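Local coordinates for protein geranyltranstransferase (Campylobacter jejuni, PDB 3NPK) that probably catalyses the condensation of geranyl diphosphate with isopentenyl diphosphate to farnesyl diphosphate, releasing pyrophosphate, as a prenyl synthase of the all-helical isoprenoid synthase fold, at residues H11-E14 against K15-K19; G93-L97 against H98-D102. One frame throughout, in Å; residues are numbered along the deposited sequence.

Contact 1. Residues H11-E14 against K15-K19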
ATOM      1  N   HIS A  11      -2.786   9.743  21.623  1.00 14.05           N
ATOM      2  CA  HIS A  11      -3.720   8.858  22.299  1.00 15.73           C
ATOM      3  C   HIS A  11      -4.465   7.993  21.266  1.00 14.87           C
ATOM      4  O   HIS A  11      -4.663   6.790  21.467  1.00 14.80           O
ATOM      5  CB  HIS A  11      -4.685   9.700  23.134  1.00 18.90           C
ATOM      6  CG  HIS A  11      -5.676   8.901  23.917  1.00 24.63           C
ATOM      7  ND1 HIS A  11      -5.369   8.306  25.123  1.00 27.81           N
ATOM      8  CD2 HIS A  11      -6.980   8.622  23.681  1.00 27.26           C
ATOM      9  CE1 HIS A  11      -6.437   7.683  25.588  1.00 28.20           C
ATOM     10  NE2 HIS A  11      -7.428   7.860  24.731  1.00 28.31           N
ATOM     11  N   HIS A  12      -4.841   8.595  20.141  1.00 12.71           N
ATOM     12  CA  HIS A  12      -5.543   7.852  19.096  1.00 12.17           C
ATOM     13  C   HIS A  12      -4.656   6.754  18.516  1.00 12.14           C
ATOM     14  O   HIS A  12      -5.092   5.619  18.347  1.00 12.68           O
ATOM     15  CB  HIS A  12      -6.011   8.805  17.995  1.00 12.58           C
ATOM     16  CG  HIS A  12      -6.923   8.172  16.992  1.00 12.63           C
ATOM     17  ND1 HIS A  12      -8.251   7.920  17.254  1.00 13.06           N
ATOM     18  CD2 HIS A  12      -6.697   7.735  15.727  1.00 12.34           C
ATOM     19  CE1 HIS A  12      -8.813   7.379  16.187  1.00 13.45           C
ATOM     20  NE2 HIS A  12      -7.891   7.246  15.248  1.00 12.62           N
ATOM     21  N   LEU A  13      -3.403   7.098  18.223  1.00 11.85           N
ATOM     22  CA  LEU A  13      -2.457   6.134  17.678  1.00 12.91           C
ATOM     23  C   LEU A  13      -2.271   4.975  18.651  1.00 13.58           C
ATOM     24  O   LEU A  13      -2.299   3.809  18.259  1.00 13.32           O
ATOM     25  CB  LEU A  13      -1.118   6.821  17.387  1.00 13.66           C
ATOM     26  CG  LEU A  13       0.037   5.955  16.852  1.00 15.24           C
ATOM     27  CD1 LEU A  13       1.024   6.803  16.042  1.00 17.03           C
ATOM     28  CD2 LEU A  13       0.759   5.250  17.975  1.00 18.76           C
ATOM     29  N   GLU A  14      -2.107   5.290  19.928  1.00 14.26           N
ATOM     30  CA  GLU A  14      -1.822   4.239  20.890  1.00 16.60           C
ATOM     31  C   GLU A  14      -2.973   3.241  21.077  1.00 15.70           C
ATOM     32  O   GLU A  14      -2.742   2.092  21.446  1.00 17.81           O
ATOM     33  CB  GLU A  14      -1.330   4.848  22.205  1.00 19.55           C
ATOM     34  CG  GLU A  14       0.046   5.485  21.993  1.00 23.24           C
ATOM     35  CD  GLU A  14       0.661   6.099  23.232  1.00 29.15           C
ATOM     36  OE1 GLU A  14      -0.052   6.276  24.239  1.00 31.28           O
ATOM     37  OE2 GLU A  14       1.867   6.429  23.178  1.00 30.75           O
ATOM     38  N   LYS A  15      -4.205   3.652  20.788  1.00 14.55           N
ATOM     39  CA  LYS A  15      -5.325   2.715  20.885  1.00 15.57           C
ATOM     40  C   LYS A  15      -5.765   2.151  19.533  1.00 14.37           C
ATOM     41  O   LYS A  15      -6.785   1.459  19.436  1.00 16.20           O
ATOM     42  CB  LYS A  15      -6.498   3.335  21.633  1.00 19.88           C
ATOM     43  CG  LYS A  15      -7.077   4.532  20.961  1.00 22.66           C
ATOM     44  CD  LYS A  15      -7.835   5.377  21.972  1.00 26.17           C
ATOM     45  CE  LYS A  15      -9.211   5.678  21.461  1.00 29.67           C
ATOM     46  NZ  LYS A  15      -9.932   4.383  21.299  1.00 30.61           N
ATOM     47  N   ASN A  16      -4.971   2.433  18.500  1.00 12.91           N
ATOM     48  CA  ASN A  16      -5.260   1.966  17.153  1.00 11.67           C
ATOM     49  C   ASN A  16      -4.048   1.315  16.499  1.00 11.47           C
ATOM     50  O   ASN A  16      -3.857   1.407  15.289  1.00 12.00           O
ATOM     51  CB  ASN A  16      -5.800   3.123  16.296  1.00 11.44           C
ATOM     52  CG  ASN A  16      -7.247   3.421  16.609  1.00 12.06           C
ATOM     53  OD1 ASN A  16      -8.144   2.679  16.188  1.00 13.60           O
ATOM     54  ND2 ASN A  16      -7.482   4.472  17.396  1.00 11.52           N
ATOM     55  N   LEU A  17      -3.223   0.650  17.299  1.00 11.44           N
ATOM     56  CA  LEU A  17      -2.055  -0.006  16.733  1.00 11.68           C
ATOM     57  C   LEU A  17      -2.537  -1.195  15.911  1.00 12.24           C
ATOM     58  O   LEU A  17      -3.365  -1.982  16.370  1.00 14.98           O
ATOM     59  CB  LEU A  17      -1.118  -0.487  17.844  1.00 13.68           C
ATOM     60  CG  LEU A  17      -0.515   0.663  18.652  1.00 14.20           C
ATOM     61  CD1 LEU A  17       0.127   0.125  19.945  1.00 15.35           C
ATOM     62  CD2 LEU A  17       0.502   1.472  17.816  1.00 14.49           C
ATOM     63  N   PRO A  18      -2.043  -1.323  14.680  1.00 12.64           N
ATOM     64  CA  PRO A  18      -2.512  -2.427  13.836  1.00 13.34           C
ATOM     65  C   PRO A  18      -2.036  -3.761  14.400  1.00 13.75           C
ATOM     66  O   PRO A  18      -0.883  -3.887  14.806  1.00 14.19           O
ATOM     67  CB  PRO A  18      -1.854  -2.158  12.472  1.00 15.84           C
ATOM     68  CG  PRO A  18      -0.908  -1.056  12.670  1.00 17.97           C
ATOM     69  CD  PRO A  18      -0.992  -0.509  14.046  1.00 13.87           C
ATOM     70  N   LYS A  19      -2.921  -4.742  14.444  1.00 13.59           N
ATOM     71  CA  LYS A  19      -2.540  -6.050  14.972  1.00 14.38           C
ATOM     72  C   LYS A  19      -3.447  -7.112  14.396  1.00 13.88           C
ATOM     73  O   LYS A  19      -4.562  -6.815  13.955  1.00 14.56           O
ATOM     74  CB  LYS A  19      -2.620  -6.061  16.494  1.00 18.75           C
ATOM     75  CG  LYS A  19      -3.958  -5.625  17.024  1.00 22.92           C
ATOM     76  CD  LYS A  19      -3.892  -5.405  18.524  1.00 27.32           C
ATOM     77  CE  LYS A  19      -5.106  -4.649  19.024  1.00 30.17           C
ATOM     78  NZ  LYS A  19      -5.000  -4.364  20.481  1.00 31.77           N
TER
HETATM   79  O   HOH W   1      -1.606   3.135  15.482  1.00 23.62           O
HETATM   80  O   HOH W   2      -3.680  -0.175  20.131  1.00 17.26           O
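Asn16 reaches back to His12 with its side-chain amide: ND2 donates to His12 O over 2.8 Å, a nearly straight bond (N-H...O 163°) whose acceptor lies close to the amide plane, so the rotation of the amide is fixed. The same ND2 sits over the centre of one face of the His12 imidazole, 3.4 Å from CE1, with the two planes 35° apart. The ring can receive the amide because CG of His12 stands opposite the backbone N (chi1 -171°), and its NE2 is hydrogen-bonded to Asp64 OD1 on helix 59-80. Asparagine suits this place: its short chain lets ND2 turn back to its own helix end and give His12 O a straight donor, where Asn16 N is badly angled and Lys15 N bonds only weakly.

The backbone is ending its helix here. Lys15 N still bonds to His11 O at 3.2 Å, but Asn16 N turns to Leu13 O at 3.0 Å, coming from well above the carbonyl plane, a three-residue closure in place of the four-residue helical one. Leu17 N is badly angled for Leu13 O; a water instead accepts a hydrogen bond from Leu17 N and donates one to Glu14 O at 2.8 Å. A second water donates to Leu13 O.

Lys15 lays its aliphatic chain across the carbonyl oxygens of His11 and His12, CG 3.3 Å from His11 O, and CD approaches NE2 of the His11 ring at 3.7 Å. Leu13 CD2 meets Leu17 CD2 at 3.8 Å, apolar branches that suit a turn facing other helices.

This end of helix 5-14 rests on helix 59-80, where His12 touches Leu63 and Asn16 touches Leu67. Leu17 packs on Ala32 and Lys36 of helix 27-37, and Pro18 on Leu113 and Glu116 of helix 103-122 and on Leu144 of the second subunit.

Contact 2. Residues G93-L97 against H98-D102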
ATOM      1  N   GLY A  93      15.173   6.698  17.966  1.00 21.55           N
ATOM      2  CA  GLY A  93      15.760   6.415  19.263  1.00 22.12           C
ATOM      3  C   GLY A  93      15.915   4.946  19.618  1.00 22.24           C
ATOM      4  O   GLY A  93      16.424   4.615  20.684  1.00 23.54           O
ATOM      5  N   ILE A  94      15.482   4.062  18.729  1.00 21.15           N
ATOM      6  CA  ILE A  94      15.596   2.627  18.956  1.00 20.47           C
ATOM      7  C   ILE A  94      16.262   1.962  17.757  1.00 19.13           C
ATOM      8  O   ILE A  94      16.381   2.575  16.696  1.00 18.98           O
ATOM      9  CB  ILE A  94      14.208   1.989  19.185  1.00 21.60           C
ATOM     10  CG1 ILE A  94      13.256   2.282  18.016  1.00 20.97           C
ATOM     11  CG2 ILE A  94      13.601   2.495  20.488  1.00 23.25           C
ATOM     12  CD1 ILE A  94      12.044   1.363  17.994  1.00 21.54           C
ATOM     13  N   PRO A  95      16.708   0.706  17.916  1.00 18.64           N
ATOM     14  CA  PRO A  95      17.224  -0.005  16.740  1.00 16.83           C
ATOM     15  C   PRO A  95      16.160  -0.132  15.662  1.00 15.68           C
ATOM     16  O   PRO A  95      14.970  -0.195  15.946  1.00 16.91           O
ATOM     17  CB  PRO A  95      17.589  -1.389  17.288  1.00 17.25           C
ATOM     18  CG  PRO A  95      17.879  -1.141  18.741  1.00 18.49           C
ATOM     19  CD  PRO A  95      16.884  -0.072  19.155  1.00 18.90           C
ATOM     20  N   THR A  96      16.594  -0.146  14.414  1.00 14.67           N
ATOM     21  CA  THR A  96      15.675  -0.378  13.311  1.00 14.63           C
ATOM     22  C   THR A  96      15.109  -1.799  13.339  1.00 13.86           C
ATOM     23  O   THR A  96      15.683  -2.698  13.981  1.00 14.64           O
ATOM     24  CB  THR A  96      16.377  -0.108  11.986  1.00 15.65           C
ATOM     25  OG1 THR A  96      17.689  -0.692  12.049  1.00 16.59           O
ATOM     26  CG2 THR A  96      16.499   1.393  11.768  1.00 16.52           C
ATOM     27  N   LEU A  97      13.977  -2.012  12.665  1.00 13.62           N
ATOM     28  CA  LEU A  97      13.321  -3.325  12.713  1.00 13.90           C
ATOM     29  C   LEU A  97      14.188  -4.449  12.179  1.00 13.65           C
ATOM     30  O   LEU A  97      14.088  -5.585  12.637  1.00 14.86           O
ATOM     31  CB  LEU A  97      11.997  -3.329  11.945  1.00 14.90           C
ATOM     32  CG  LEU A  97      10.834  -2.597  12.610  1.00 16.93           C
ATOM     33  CD1 LEU A  97       9.599  -2.734  11.722  1.00 16.89           C
ATOM     34  CD2 LEU A  97      10.586  -3.094  14.023  1.00 19.73           C
ATOM     35  N   HIS A  98      15.023  -4.160  11.187  1.00 13.33           N
ATOM     36  CA  HIS A  98      15.818  -5.248  10.635  1.00 13.75           C
ATOM     37  C   HIS A  98      16.959  -5.629  11.576  1.00 14.10           C
ATOM     38  O   HIS A  98      17.509  -6.716  11.454  1.00 16.45           O
ATOM     39  CB  HIS A  98      16.325  -4.924   9.226  1.00 13.50           C
ATOM     40  CG  HIS A  98      17.189  -3.714   9.164  1.00 13.37           C
ATOM     41  ND1 HIS A  98      16.676  -2.441   9.037  1.00 13.62           N
ATOM     42  CD2 HIS A  98      18.532  -3.575   9.236  1.00 14.01           C
ATOM     43  CE1 HIS A  98      17.671  -1.572   9.015  1.00 13.37           C
ATOM     44  NE2 HIS A  98      18.807  -2.236   9.138  1.00 14.46           N
ATOM     45  N   LYS A  99      17.300  -4.743  12.510  1.00 12.96           N
ATOM     46  CA  LYS A  99      18.291  -5.073  13.540  1.00 14.76           C
ATOM     47  C   LYS A  99      17.651  -5.786  14.732  1.00 15.59           C
ATOM     48  O   LYS A  99      18.208  -6.754  15.252  1.00 17.88           O
ATOM     49  CB  LYS A  99      19.000  -3.807  14.017  1.00 16.81           C
ATOM     50  CG  LYS A  99      19.702  -3.016  12.903  1.00 19.73           C
ATOM     51  CD  LYS A  99      20.870  -3.778  12.318  1.00 22.81           C
ATOM     52  CE  LYS A  99      21.910  -4.061  13.395  1.00 25.36           C
ATOM     53  NZ  LYS A  99      23.164  -4.646  12.838  1.00 28.30           N
ATOM     54  N   SER A 100      16.491  -5.309  15.179  1.00 14.97           N
ATOM     55  CA  SER A 100      15.809  -5.934  16.314  1.00 16.39           C
ATOM     56  C   SER A 100      15.216  -7.285  15.967  1.00 14.94           C
ATOM     57  O   SER A 100      15.189  -8.193  16.811  1.00 15.98           O
ATOM     58  CB  SER A 100      14.702  -5.037  16.852  1.00 19.07           C
ATOM     59  OG  SER A 100      15.255  -3.970  17.595  1.00 21.58           O
ATOM     60  N   TYR A 101      14.713  -7.404  14.742  1.00 14.66           N
ATOM     61  CA  TYR A 101      14.097  -8.634  14.269  1.00 14.40           C
ATOM     62  C   TYR A 101      14.917  -9.237  13.135  1.00 15.71           C
ATOM     63  O   TYR A 101      15.907  -9.926  13.387  1.00 18.65           O
ATOM     64  CB  TYR A 101      12.636  -8.384  13.894  1.00 13.58           C
ATOM     65  CG  TYR A 101      11.837  -7.982  15.106  1.00 13.49           C
ATOM     66  CD1 TYR A 101      11.462  -6.660  15.319  1.00 16.59           C
ATOM     67  CD2 TYR A 101      11.483  -8.930  16.063  1.00 14.09           C
ATOM     68  CE1 TYR A 101      10.742  -6.295  16.454  1.00 17.66           C
ATOM     69  CE2 TYR A 101      10.769  -8.581  17.188  1.00 15.11           C
ATOM     70  CZ  TYR A 101      10.399  -7.265  17.385  1.00 17.29           C
ATOM     71  OH  TYR A 101       9.683  -6.929  18.521  1.00 20.76           O
ATOM     72  N   ASP A 102      14.534  -8.961  11.899  1.00 14.59           N
ATOM     73  CA  ASP A 102      15.306  -9.380  10.737  1.00 14.77           C
ATOM     74  C   ASP A 102      14.804  -8.618   9.513  1.00 13.70           C
ATOM     75  O   ASP A 102      13.823  -7.888   9.599  1.00 12.74           O
ATOM     76  CB  ASP A 102      15.229 -10.905  10.526  1.00 17.04           C
ATOM     77  CG  ASP A 102      13.804 -11.443  10.529  1.00 20.36           C
ATOM     78  OD1 ASP A 102      12.923 -10.809   9.952  1.00 18.99           O
ATOM     79  OD2 ASP A 102      13.556 -12.524  11.102  1.00 25.67           O
TER
HETATM   80  O   HOH W   3      14.058  -1.600  18.115  1.00 26.76           O
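Thr96 and Lys99 meet at the start of the short helix 97-100, where the outgoing strand 94-95 of a beta hairpin passes into the helix and Thr96 holds the N-cap position. From Thr96 CB, which is 3.6 Å from His98 CE1, OG1 is carried between the backbone N and the carbonyl carbon (chi1 43°). There it lies over one face of the His98 imidazole, offset toward the rim and 3.2 Å from CE1, and it also touches Lys99 CG. OG1 bonds to Ala88 O and makes no capping bond to the helix, tying the turn to the preceding loop. Threonine's short hydroxyl suits the site, reaching Ala88 O while fitting between the His98 ring and Lys99 CG.

Thr96 O starts the helical bonding by accepting from two donors: Ser100 N at 3.0 Å, nearly along the C=O axis, and Lys99 N from above the carbonyl plane. Leu97 O takes Tyr101 N at 2.9 Å. Leu97 is apt here, since its side chain packs on Leu33, Ala106 and Val109, while CD2 reaches the edge of the Tyr101 ring at CD1, 3.9 Å away; that ring stacks with Phe26. Asp102 is the N-cap of helix 103-122: its side chain caps a backbone N there, and OD1 bonds to Thr105 OG1. Pro95 CB lies 3.5 Å from Ser100 OG, and one water joins that hydroxyl to Pro95 O, 2.7 Å from each oxygen.

From the N terminus, contact 1 comes first, at the close of helix 5-14, where the chain turns out of the helix toward helix 27-37. Contact 2 follows much later, after helix 59-80, running from the second strand of the hairpin into helix 97-100 and on to helix 103-122. The two are in series, neither nested nor crossed; each closes only a local turn. The centres of contact 1 and contact 2 are 20 Å apart, and the two do not touch. Helices 27-37 and 103-122 nevertheless serve both: Leu17 and Leu97 pack on the first, Leu97 and, from segment 15-19, Pro18 on the second. Both turns thus join connecting segments to the same helical bundle.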